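Local coordinates for protein putative Acetyltransferase (Pyrococcus horikoshii, PDB 3DDD) that binds coenzyme A and probably transfers an acyl group from its thioester to an unidentified acceptor, as a putative GNAT-family acetyltransferase, at residues A[82-87]-A[179-184]; A[120-125]-A[137-142]; A[146-151]-A[255-260]; A[223-228]-A[249-254]. One frame throughout, in Å; residues are numbered along the deposited sequence. Where two conformers were deposited one is given.

Interaction 1: residues A[82-87]-A[179-184]; sequences FYNKQA and FGDDRI
The carboxylate of D181 sits in the mouth of the turn 83-86 and is held by backbone N-H groups from both segments. OD1 takes N84 N at 2.9 Å (N-H...O 153°), approached on the syn side but tilted from the carboxylate plane, and also D182 N of its own segment on its anti lone pair. OD2 receives K85 N on its syn lone pair, likewise at 2.9 Å. Two oxygens thus collect three N-H groups, which fixes the rotation of the carboxylate; the ammonium of K85, 4.5 Å from OD1 at NZ, instead makes a weak bond to G180 O. An asparagine in place of D181 would probably leave K85 N, or both N84 N and D182 N, facing an NH2 instead of an acceptor, and the turn less firmly held.

Beside these bonds F179 points its edge at the face of Y83, a T-shaped stack with ring planes 84° apart and centroids separated by 5.3 Å. Q86 NE2 lies over one face of F179, 3.4 Å from CZ, while R183 NH1 lies over the opposite face, toward the ring's margin, its guanidinium paired through NE with D175. A water bridges N84 OD1 and D182 O, donating to both. D182 OD1 then accepts from I184 N at 169°, closing an Asx turn at the start of helix 184-192. Segment 82-87 is the turn of a β-hairpin between strands 73-82 and 86-94, Y83 N bonded to Q86 O, docked on the connection between helices 169-179 and 184-192, so that the contact joins the two GNAT-family regions.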
# COMPACT_ATOMS: atom_id res chain seq x y z
N PHE A 82 -7.14 6.77 -5.42
CA PHE A 82 -8.48 7.20 -4.99
C PHE A 82 -9.48 6.09 -4.77
O PHE A 82 -9.63 5.19 -5.60
CB PHE A 82 -9.09 8.15 -6.03
CG PHE A 82 -8.44 9.47 -6.04
CD1 PHE A 82 -8.75 10.40 -5.07
CD2 PHE A 82 -7.47 9.76 -6.99
CE1 PHE A 82 -8.10 11.62 -5.06
CE2 PHE A 82 -6.84 10.96 -6.99
CZ PHE A 82 -7.15 11.90 -6.03
N TYR A 83 -10.15 6.16 -3.64
CA TYR A 83 -11.36 5.39 -3.39
C TYR A 83 -12.54 6.40 -3.29
O TYR A 83 -12.43 7.55 -3.78
CB TYR A 83 -11.16 4.54 -2.13
CG TYR A 83 -9.85 3.83 -2.15
CD1 TYR A 83 -9.58 2.86 -3.11
CD2 TYR A 83 -8.83 4.15 -1.25
CE1 TYR A 83 -8.38 2.22 -3.16
CE2 TYR A 83 -7.61 3.50 -1.27
CZ TYR A 83 -7.38 2.54 -2.24
OH TYR A 83 -6.17 1.90 -2.30
N ASN A 84 -13.63 6.01 -2.66
CA ASN A 84 -14.85 6.84 -2.72
C ASN A 84 -14.79 8.01 -1.78
O ASN A 84 -15.25 9.09 -2.10
CB ASN A 84 -16.11 6.01 -2.42
CG ASN A 84 -16.31 4.85 -3.39
OD1 ASN A 84 -15.70 4.80 -4.45
ND2 ASN A 84 -17.17 3.90 -3.02
N LYS A 85 -14.19 7.79 -0.62
CA LYS A 85 -14.23 8.76 0.47
C LYS A 85 -12.85 9.25 0.85
O LYS A 85 -12.71 10.24 1.55
CB LYS A 85 -14.80 8.08 1.70
CG LYS A 85 -16.27 7.60 1.57
CD LYS A 85 -16.80 7.14 2.94
CE LYS A 85 -18.04 6.25 2.79
NZ LYS A 85 -17.64 4.92 2.23
N GLN A 86 -11.83 8.49 0.44
CA GLN A 86 -10.45 8.77 0.81
C GLN A 86 -9.51 8.47 -0.35
O GLN A 86 -9.88 7.78 -1.32
CB GLN A 86 -10.07 7.93 2.03
CG GLN A 86 -10.09 6.42 1.77
CD GLN A 86 -9.83 5.59 3.01
OE1 GLN A 86 -9.32 6.09 4.00
NE2 GLN A 86 -10.14 4.30 2.93
N ALA A 87 -8.31 9.02 -0.27
CA ALA A 87 -7.20 8.63 -1.15
C ALA A 87 -6.05 8.22 -0.27
O ALA A 87 -5.92 8.69 0.86
CB ALA A 87 -6.78 9.76 -2.07
N PHE A 179 -12.24 -1.95 5.77
CA PHE A 179 -11.46 -0.85 5.21
C PHE A 179 -12.17 0.49 5.26
O PHE A 179 -11.53 1.52 5.23
CB PHE A 179 -11.13 -1.17 3.75
CG PHE A 179 -10.20 -0.20 3.10
CD1 PHE A 179 -8.97 0.09 3.67
CD2 PHE A 179 -10.52 0.35 1.88
CE1 PHE A 179 -8.07 0.97 3.04
CE2 PHE A 179 -9.64 1.24 1.26
CZ PHE A 179 -8.42 1.53 1.83
N GLY A 180 -13.50 0.47 5.30
CA GLY A 180 -14.31 1.70 5.36
C GLY A 180 -14.58 2.31 3.99
O GLY A 180 -15.08 3.43 3.87
N ASP A 181 -14.20 1.59 2.94
CA ASP A 181 -14.29 2.12 1.59
C ASP A 181 -14.20 1.00 0.59
O ASP A 181 -13.99 -0.16 0.98
CB ASP A 181 -13.18 3.15 1.34
CG ASP A 181 -13.59 4.26 0.38
OD1 ASP A 181 -14.24 3.99 -0.64
OD2 ASP A 181 -13.24 5.42 0.65
N ASP A 182 -14.36 1.37 -0.69
CA ASP A 182 -14.37 0.43 -1.81
C ASP A 182 -13.01 0.42 -2.50
O ASP A 182 -12.64 1.40 -3.18
CB ASP A 182 -15.50 0.81 -2.80
CG ASP A 182 -15.53 -0.10 -4.05
OD1 ASP A 182 -14.60 -0.91 -4.24
OD2 ASP A 182 -16.47 0.04 -4.86
N ARG A 183 -12.28 -0.69 -2.33
CA ARG A 183 -11.00 -0.92 -3.01
C ARG A 183 -11.00 -2.23 -3.81
O ARG A 183 -9.96 -2.82 -4.05
CB ARG A 183 -9.85 -0.96 -2.01
CG ARG A 183 -10.09 -1.96 -0.87
CD ARG A 183 -8.86 -2.56 -0.35
NE ARG A 183 -9.18 -3.25 0.88
CZ ARG A 183 -8.43 -3.29 1.96
NH1 ARG A 183 -7.23 -2.78 1.96
NH2 ARG A 183 -8.87 -3.92 3.04
N ILE A 184 -12.16 -2.66 -4.26
CA ILE A 184 -12.30 -3.94 -4.93
C ILE A 184 -11.50 -3.96 -6.22
O ILE A 184 -11.03 -5.02 -6.64
CB ILE A 184 -13.80 -4.25 -5.19
CG1 ILE A 184 -14.52 -4.45 -3.85
CG2 ILE A 184 -13.99 -5.47 -6.16
CD1 ILE A 184 -13.83 -5.41 -2.86
O HOH W 1 -13.46 3.41 -4.88

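Interaction 2: residues A[120-125]-A[137-142]; sequences DTIRLD and FKFVDE. With EDO (1,2-ethanediol), chain E.
F139 lays its ring against L124 and I122 while R123, the residue between them, reaches E142 with its guanidinium: the alternation of a β-strand, 121-126 of the GNAT fold, sends neighbouring side chains to different partners. F139 itself leads out of the Schellman motif that ends helix 131-136.

L124 comes over one face of the F139 ring in a CH-π contact, its CD2 4.1 Å from the ring centroid and 28° off the normal. I122 instead meets the ring at its edge, CG2 in the ring plane and 3.8 Å from F139 CZ. One aromatic group therefore packs against two branched chains of the same strand in two different ways, and L112 and F108 of helix 103-118 lie against I122 and L124 respectively.

The charged pair is crossed at about a right angle, guanidinium and carboxylate planes 65° apart. The bend of R123 at chi3 (82°) turns NE and NH2 together toward E142. The acid has a second partner, R267, on OE2, and R123 has E274 on NH2 and Q86 on NH1, so this pair belongs to a wider network of salt bridges and hydrogen bonds. D125, further along the strand, belongs to the coenzyme A pocket.

Both bonds of the salt bridge end on the single atom E142 OE1, which lies in the guanidinium plane, 3.0 Å from R123 NE and 2.8 Å from R123 NH2.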
# COMPACT_ATOMS: atom_id res chain seq x y z
N ASP A 120 -12.12 14.37 0.76
CA ASP A 120 -11.92 15.12 1.99
C ASP A 120 -11.01 14.45 3.03
O ASP A 120 -10.69 15.04 4.07
CB ASP A 120 -13.28 15.45 2.62
CG ASP A 120 -14.10 16.41 1.75
OD1 ASP A 120 -13.52 17.20 0.95
OD2 ASP A 120 -15.32 16.36 1.87
N THR A 121 -10.59 13.24 2.76
CA THR A 121 -9.63 12.59 3.63
C THR A 121 -8.52 11.98 2.80
O THR A 121 -8.78 11.33 1.81
CB THR A 121 -10.31 11.55 4.50
OG1 THR A 121 -11.19 12.25 5.37
CG2 THR A 121 -9.26 10.73 5.33
N ILE A 122 -7.28 12.25 3.20
CA ILE A 122 -6.12 11.62 2.58
C ILE A 122 -5.34 10.93 3.68
O ILE A 122 -5.10 11.50 4.73
CB ILE A 122 -5.26 12.64 1.78
CG1 ILE A 122 -6.03 13.13 0.54
CG2 ILE A 122 -3.96 12.02 1.33
CD1 ILE A 122 -5.48 14.39 -0.08
N ARG A 123 -4.95 9.69 3.42
CA ARG A 123 -4.19 8.91 4.38
C ARG A 123 -2.95 8.28 3.74
O ARG A 123 -2.80 8.23 2.53
CB ARG A 123 -5.09 7.84 5.00
CG ARG A 123 -6.24 8.43 5.77
CD ARG A 123 -7.32 7.44 6.02
NE ARG A 123 -7.07 6.58 7.17
CZ ARG A 123 -7.57 5.36 7.31
NH1 ARG A 123 -8.31 4.80 6.34
NH2 ARG A 123 -7.29 4.67 8.40
N LEU A 124 -2.07 7.82 4.61
CA LEU A 124 -0.82 7.22 4.20
C LEU A 124 -0.18 6.47 5.36
O LEU A 124 -0.54 6.66 6.51
CB LEU A 124 0.15 8.29 3.68
CG LEU A 124 0.48 9.46 4.62
CD1 LEU A 124 1.55 9.07 5.68
CD2 LEU A 124 0.93 10.63 3.83
N ASP A 125 0.80 5.64 5.02
CA ASP A 125 1.63 4.91 5.97
C ASP A 125 3.06 5.39 5.89
O ASP A 125 3.77 5.10 4.92
CB ASP A 125 1.53 3.43 5.70
CG ASP A 125 0.18 2.90 6.08
OD1 ASP A 125 -0.10 2.89 7.29
OD2 ASP A 125 -0.61 2.50 5.17
N PHE A 137 2.52 19.10 6.47
CA PHE A 137 1.23 19.26 5.82
C PHE A 137 0.03 18.92 6.74
O PHE A 137 -1.09 18.75 6.27
CB PHE A 137 1.17 18.37 4.57
CG PHE A 137 2.08 18.82 3.47
CD1 PHE A 137 1.63 19.75 2.53
CD2 PHE A 137 3.36 18.34 3.37
CE1 PHE A 137 2.45 20.17 1.49
CE2 PHE A 137 4.21 18.75 2.32
CZ PHE A 137 3.75 19.67 1.38
N LYS A 138 0.32 18.80 8.03
CA LYS A 138 -0.68 18.72 9.09
C LYS A 138 -1.33 17.34 9.19
O LYS A 138 -2.37 17.18 9.82
CB LYS A 138 -1.67 19.92 9.02
CG LYS A 138 -0.97 21.27 9.28
CD LYS A 138 -1.86 22.55 9.06
N PHE A 139 -0.68 16.34 8.59
CA PHE A 139 -1.04 14.96 8.84
C PHE A 139 -0.87 14.59 10.32
O PHE A 139 0.16 14.92 10.94
CB PHE A 139 -0.24 14.01 7.94
CG PHE A 139 -0.78 13.91 6.53
CD1 PHE A 139 -0.59 14.95 5.62
CD2 PHE A 139 -1.47 12.77 6.12
CE1 PHE A 139 -1.07 14.87 4.35
CE2 PHE A 139 -1.96 12.68 4.82
CZ PHE A 139 -1.77 13.74 3.93
N VAL A 140 -1.90 13.94 10.88
CA VAL A 140 -1.94 13.53 12.28
C VAL A 140 -1.80 12.00 12.39
O VAL A 140 -2.24 11.28 11.52
CB VAL A 140 -3.29 13.95 12.96
CG1 VAL A 140 -3.46 15.50 12.97
CG2 VAL A 140 -4.47 13.28 12.28
N ASP A 141 -1.20 11.52 13.48
CA ASP A 141 -1.03 10.09 13.71
C ASP A 141 -2.36 9.36 13.89
O ASP A 141 -3.27 9.86 14.57
CB ASP A 141 -0.18 9.82 14.96
CG ASP A 141 1.25 10.31 14.84
OD1 ASP A 141 1.65 10.78 13.77
OD2 ASP A 141 1.97 10.22 15.84
N GLU A 142 -2.47 8.19 13.28
CA GLU A 142 -3.56 7.28 13.58
C GLU A 142 -3.05 6.15 14.48
O GLU A 142 -3.20 6.22 15.69
CB GLU A 142 -4.21 6.76 12.29
CG GLU A 142 -4.97 7.88 11.57
CD GLU A 142 -5.95 7.39 10.53
OE1 GLU A 142 -5.65 6.39 9.85
OE2 GLU A 142 -7.02 8.01 10.40
C1 EDO E . -8.11 16.25 1.66
O1 EDO E . -8.96 17.32 1.25
C2 EDO E . -7.34 16.70 2.89
O2 EDO E . -8.24 17.15 3.91

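Interaction 3: residues A[146-151]-A[255-260]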
# COMPACT_ATOMS: atom_id res chain seq x y z
N VAL A 146 2.48 -2.55 11.22
CA VAL A 146 3.75 -3.28 11.47
C VAL A 146 3.91 -4.50 10.56
O VAL A 146 3.05 -5.38 10.52
CB VAL A 146 3.86 -3.69 12.94
CG1 VAL A 146 5.18 -4.35 13.23
CG2 VAL A 146 3.70 -2.45 13.83
N ARG A 147 5.01 -4.52 9.82
CA ARG A 147 5.32 -5.55 8.84
C ARG A 147 6.08 -6.68 9.56
O ARG A 147 7.14 -6.45 10.15
CB ARG A 147 6.17 -4.94 7.71
CG ARG A 147 6.47 -5.85 6.48
CD ARG A 147 7.35 -5.10 5.43
NE ARG A 147 6.60 -4.52 4.29
CZ ARG A 147 6.96 -3.42 3.60
NH1 ARG A 147 8.05 -2.71 3.90
NH2 ARG A 147 6.19 -3.02 2.59
N TYR A 148 5.50 -7.89 9.53
CA TYR A 148 6.07 -9.07 10.17
C TYR A 148 6.37 -10.10 9.12
O TYR A 148 5.63 -10.22 8.16
CB TYR A 148 5.09 -9.69 11.18
CG TYR A 148 5.03 -8.93 12.48
CD1 TYR A 148 6.03 -9.08 13.44
CD2 TYR A 148 4.00 -8.03 12.75
CE1 TYR A 148 5.99 -8.39 14.64
CE2 TYR A 148 3.94 -7.34 13.94
CZ TYR A 148 4.94 -7.53 14.88
OH TYR A 148 4.90 -6.82 16.06
N GLU A 149 7.47 -10.83 9.30
CA GLU A 149 7.78 -11.96 8.46
C GLU A 149 7.47 -13.19 9.30
O GLU A 149 7.86 -13.26 10.46
CB GLU A 149 9.25 -11.97 8.03
CG GLU A 149 9.55 -12.99 6.99
CD GLU A 149 11.05 -13.14 6.69
OE1 GLU A 149 11.78 -12.15 6.67
OE2 GLU A 149 11.48 -14.28 6.49
N LEU A 150 6.80 -14.16 8.68
CA LEU A 150 6.29 -15.35 9.34
C LEU A 150 7.33 -16.44 9.06
O LEU A 150 7.63 -16.71 7.91
CB LEU A 150 4.92 -15.74 8.74
CG LEU A 150 3.78 -14.70 8.68
CD1 LEU A 150 2.52 -15.23 7.97
CD2 LEU A 150 3.43 -14.18 10.06
N MSE A 151 7.93 -16.99 10.11
CA MSE A 151 9.17 -17.75 9.96
C MSE A 151 8.95 -19.26 9.90
O MSE A 151 9.63 -19.92 9.14
CB MSE A 151 10.15 -17.45 11.09
CG MSE A 151 10.58 -15.97 11.23
SE MSE A 151 11.04 -15.08 9.56
CE MSE A 151 12.62 -16.14 9.13
N PHE A 255 3.51 -18.41 14.26
CA PHE A 255 4.45 -18.46 13.15
C PHE A 255 5.85 -18.00 13.59
O PHE A 255 6.76 -17.89 12.79
CB PHE A 255 3.95 -17.58 11.99
CG PHE A 255 2.66 -18.07 11.37
CD1 PHE A 255 1.43 -17.67 11.86
CD2 PHE A 255 2.69 -18.88 10.25
CE1 PHE A 255 0.25 -18.10 11.26
CE2 PHE A 255 1.53 -19.33 9.64
CZ PHE A 255 0.30 -18.94 10.16
N LYS A 256 6.02 -17.67 14.87
CA LYS A 256 7.30 -17.25 15.39
C LYS A 256 7.77 -16.07 14.56
O LYS A 256 8.83 -16.13 13.94
CB LYS A 256 8.32 -18.38 15.28
CG LYS A 256 7.86 -19.74 15.81
CD LYS A 256 8.32 -19.99 17.19
CE LYS A 256 7.89 -21.39 17.67
NZ LYS A 256 9.01 -22.36 17.70
N PRO A 257 6.99 -15.00 14.55
CA PRO A 257 7.24 -13.94 13.59
C PRO A 257 8.49 -13.10 13.87
O PRO A 257 8.98 -13.06 14.99
CB PRO A 257 5.97 -13.09 13.68
CG PRO A 257 5.54 -13.23 15.05
CD PRO A 257 5.86 -14.68 15.43
N SER A 258 8.97 -12.41 12.85
CA SER A 258 10.12 -11.55 12.94
C SER A 258 9.68 -10.20 12.44
O SER A 258 9.21 -10.07 11.30
CB SER A 258 11.24 -12.12 12.07
OG SER A 258 12.34 -11.24 11.97
N GLN A 259 9.78 -9.18 13.28
CA GLN A 259 9.34 -7.86 12.87
C GLN A 259 10.27 -7.26 11.82
O GLN A 259 11.46 -7.13 12.07
CB GLN A 259 9.24 -6.89 14.03
CG GLN A 259 8.73 -5.51 13.53
CD GLN A 259 8.62 -4.48 14.60
OE1 GLN A 259 8.09 -4.74 15.69
NE2 GLN A 259 9.09 -3.28 14.29
N VAL A 260 9.72 -6.82 10.70
CA VAL A 260 10.54 -6.26 9.62
C VAL A 260 10.68 -4.75 9.73
O VAL A 260 11.77 -4.21 9.67
CB VAL A 260 9.95 -6.56 8.22
CG1 VAL A 260 10.87 -5.98 7.13
CG2 VAL A 260 9.76 -8.03 8.03
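V146 begins the contact with CG1 set across the Q259 side chain, 3.7 Å from Q259 CD. At R147 the backbone O accepts V260 N at 2.7 Å. Y148 pairs with Q259 in an antiparallel non-hydrogen-bonded bridge; its CG, anti to the carbonyl carbon (chi1 -77°), places ring atom CE1 3.6 Å from Q259 CB. E149 faces S258 in the hydrogen-bonded pair: E149 N meets S258 O nearly straight, at 176° and 2.8 Å, and S258 N returns a bond to E149 O. L150 then leaves the strand and packs CB against F255 CB at 3.9 Å, its CD1 lying over the ring face. Selenomethionine M151 donates its N to F255 O at 3.1 Å, while its SE approaches S258 CB.

The two strands run antiparallel with their short axes at 134°. Four backbone bonds hold the register Y148-Q259 and E149-S258 and extend it to M151 and F255; being backbone bonds, they depend little on side-chain identity. L150 and F255 add an apolar patch turned toward L228 of helix 221-233, which implies backbone polar groups satisfied by pairing, with apolar side chains facing that helix.

Interaction 4: residues A[223-228]-A[249-254]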
# COMPACT_ATOMS: atom_id res chain seq x y z
N VAL A 223 -11.24 -17.78 12.43
CA VAL A 223 -11.31 -17.75 10.98
C VAL A 223 -10.05 -17.11 10.37
O VAL A 223 -9.49 -17.65 9.39
CB VAL A 223 -12.61 -17.10 10.48
CG1 VAL A 223 -12.52 -16.72 9.03
CG2 VAL A 223 -13.80 -18.08 10.71
N ALA A 224 -9.57 -16.01 10.94
CA ALA A 224 -8.30 -15.38 10.47
C ALA A 224 -7.17 -16.39 10.52
O ALA A 224 -6.36 -16.48 9.58
CB ALA A 224 -7.93 -14.15 11.26
N GLU A 225 -7.09 -17.16 11.61
CA GLU A 225 -6.04 -18.18 11.71
C GLU A 225 -6.12 -19.21 10.59
O GLU A 225 -5.11 -19.50 9.97
CB GLU A 225 -6.03 -18.87 13.07
CG GLU A 225 -4.89 -19.86 13.21
CD GLU A 225 -5.00 -20.67 14.48
OE1 GLU A 225 -4.47 -20.23 15.52
OE2 GLU A 225 -5.63 -21.76 14.43
N LYS A 226 -7.31 -19.77 10.35
CA LYS A 226 -7.52 -20.75 9.26
C LYS A 226 -6.97 -20.19 7.95
O LYS A 226 -6.26 -20.87 7.22
CB LYS A 226 -9.01 -21.05 8.98
CG LYS A 226 -9.82 -21.61 10.10
CD LYS A 226 -11.29 -21.86 9.67
CE LYS A 226 -11.56 -23.32 9.34
NZ LYS A 226 -12.66 -23.45 8.35
N ILE A 227 -7.34 -18.95 7.64
CA ILE A 227 -6.89 -18.34 6.38
C ILE A 227 -5.36 -18.19 6.41
O ILE A 227 -4.67 -18.58 5.47
CB ILE A 227 -7.60 -17.01 6.09
CG1 ILE A 227 -9.10 -17.24 5.91
CG2 ILE A 227 -6.98 -16.31 4.85
CD1 ILE A 227 -9.92 -15.96 6.07
N LEU A 228 -4.81 -17.69 7.52
CA LEU A 228 -3.39 -17.44 7.54
C LEU A 228 -2.57 -18.73 7.39
O LEU A 228 -1.57 -18.73 6.67
CB LEU A 228 -2.97 -16.63 8.77
CG LEU A 228 -1.57 -16.04 8.73
CD1 LEU A 228 -1.30 -15.33 7.42
CD2 LEU A 228 -1.34 -15.14 9.94
N LEU A 249 -1.85 -9.35 16.45
CA LEU A 249 -0.53 -9.63 17.03
C LEU A 249 -0.46 -10.99 17.70
O LEU A 249 0.57 -11.65 17.63
CB LEU A 249 -0.16 -8.58 18.09
CG LEU A 249 -0.08 -7.06 17.76
CD1 LEU A 249 0.14 -6.81 16.25
CD2 LEU A 249 -1.28 -6.25 18.28
N GLU A 250 -1.54 -11.39 18.37
CA GLU A 250 -1.60 -12.71 19.02
C GLU A 250 -1.70 -13.83 17.99
O GLU A 250 -1.14 -14.88 18.17
CB GLU A 250 -2.80 -12.79 19.97
CG GLU A 250 -2.87 -14.06 20.82
CD GLU A 250 -1.70 -14.22 21.82
OE1 GLU A 250 -1.04 -13.20 22.19
OE2 GLU A 250 -1.44 -15.38 22.23
N LEU A 251 -2.45 -13.57 16.92
CA LEU A 251 -2.69 -14.53 15.85
C LEU A 251 -1.38 -14.99 15.23
O LEU A 251 -1.16 -16.18 15.01
CB LEU A 251 -3.56 -13.86 14.75
CG LEU A 251 -3.91 -14.68 13.49
CD1 LEU A 251 -5.15 -15.52 13.70
CD2 LEU A 251 -4.08 -13.77 12.26
N ILE A 252 -0.50 -14.06 14.92
CA ILE A 252 0.70 -14.40 14.15
C ILE A 252 1.80 -15.06 14.98
O ILE A 252 2.73 -15.63 14.42
CB ILE A 252 1.24 -13.19 13.36
CG1 ILE A 252 1.68 -12.06 14.30
CG2 ILE A 252 0.17 -12.72 12.39
CD1 ILE A 252 2.71 -11.13 13.68
N LYS A 253 1.66 -15.03 16.31
CA LYS A 253 2.67 -15.58 17.19
C LYS A 253 2.99 -17.04 16.93
O LYS A 253 4.13 -17.44 17.11
CB LYS A 253 2.28 -15.38 18.66
CG LYS A 253 2.45 -13.92 19.12
CD LYS A 253 2.00 -13.69 20.62
CE LYS A 253 2.32 -12.24 21.08
NZ LYS A 253 1.53 -11.85 22.28
N ILE A 254 2.02 -17.82 16.48
CA ILE A 254 2.31 -19.26 16.22
C ILE A 254 3.27 -19.46 15.03
O ILE A 254 3.78 -20.57 14.82
CB ILE A 254 1.01 -20.11 16.01
CG1 ILE A 254 0.13 -19.50 14.90
CG2 ILE A 254 0.26 -20.21 17.31
CD1 ILE A 254 -1.02 -20.38 14.50
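L251 drives its CD1 into the backbone of helix 221-233 at E225, 3.3 Å from E225 N and 3.5 Å from E225 CB. Its other branch, CD2, lies 3.8 Å from L228 CD2 and also near A224 CB, so the fork of this leucine straddles one turn of the facing helix. The small A224 is consistent with the close approach here, CA of E225 and CA of L251 being 6.5 Å apart. An alanine at L251 would probably open a gap against A224, E225 and L228, because both methyl branches that fill this space would be gone.

Next to it, L228 CD2 meets I252 CG2, a less certain contact because I252 was modelled in two conformers. Alongside, the aliphatic chain of E225, extended with CG anti to the backbone N (chi1 -177°), runs across I254, whose CD1 is 3.6 Å from E225 OE1. The charge of that glutamate is met elsewhere, since its OE2 makes a salt bridge with K156.

The contact is thus apolar packing, with the polar pairing left to the periphery: K253 NZ bonds E250 OE1 at 2.9 Å within segment 249-254. Outside the first shell, A224 rests on A218 and L228 on I213, both of strand 212-218, while L249 and I252 lean on I241 of strand 238-242. Helices 221-233 and 246-252 therefore lie side by side against neighbouring parallel strands, and F255 and P257 continue the packing at the end of the second helix.

How the interactions relate
From the N terminus, the turn at 82-87 opens interaction 1, which closes 92 residues later at 179-184 and joins the first GNAT-family region to the helical connection of the second. Interaction 2 is nested inside that loop and touches it, through Q86 to R123 and the paired strands 86-94 and 121-126. Strand 140-149 then carries the chain from interaction 2 into interaction 3, whose long loop, closed at 255-260, crosses that of interaction 1. Interaction 4 nests within interaction 3, and L228 and I252 pack on F255, L150, Y148 and P257. Helices 221-233 and 246-252 are thereby tied to the strands uniting both regions.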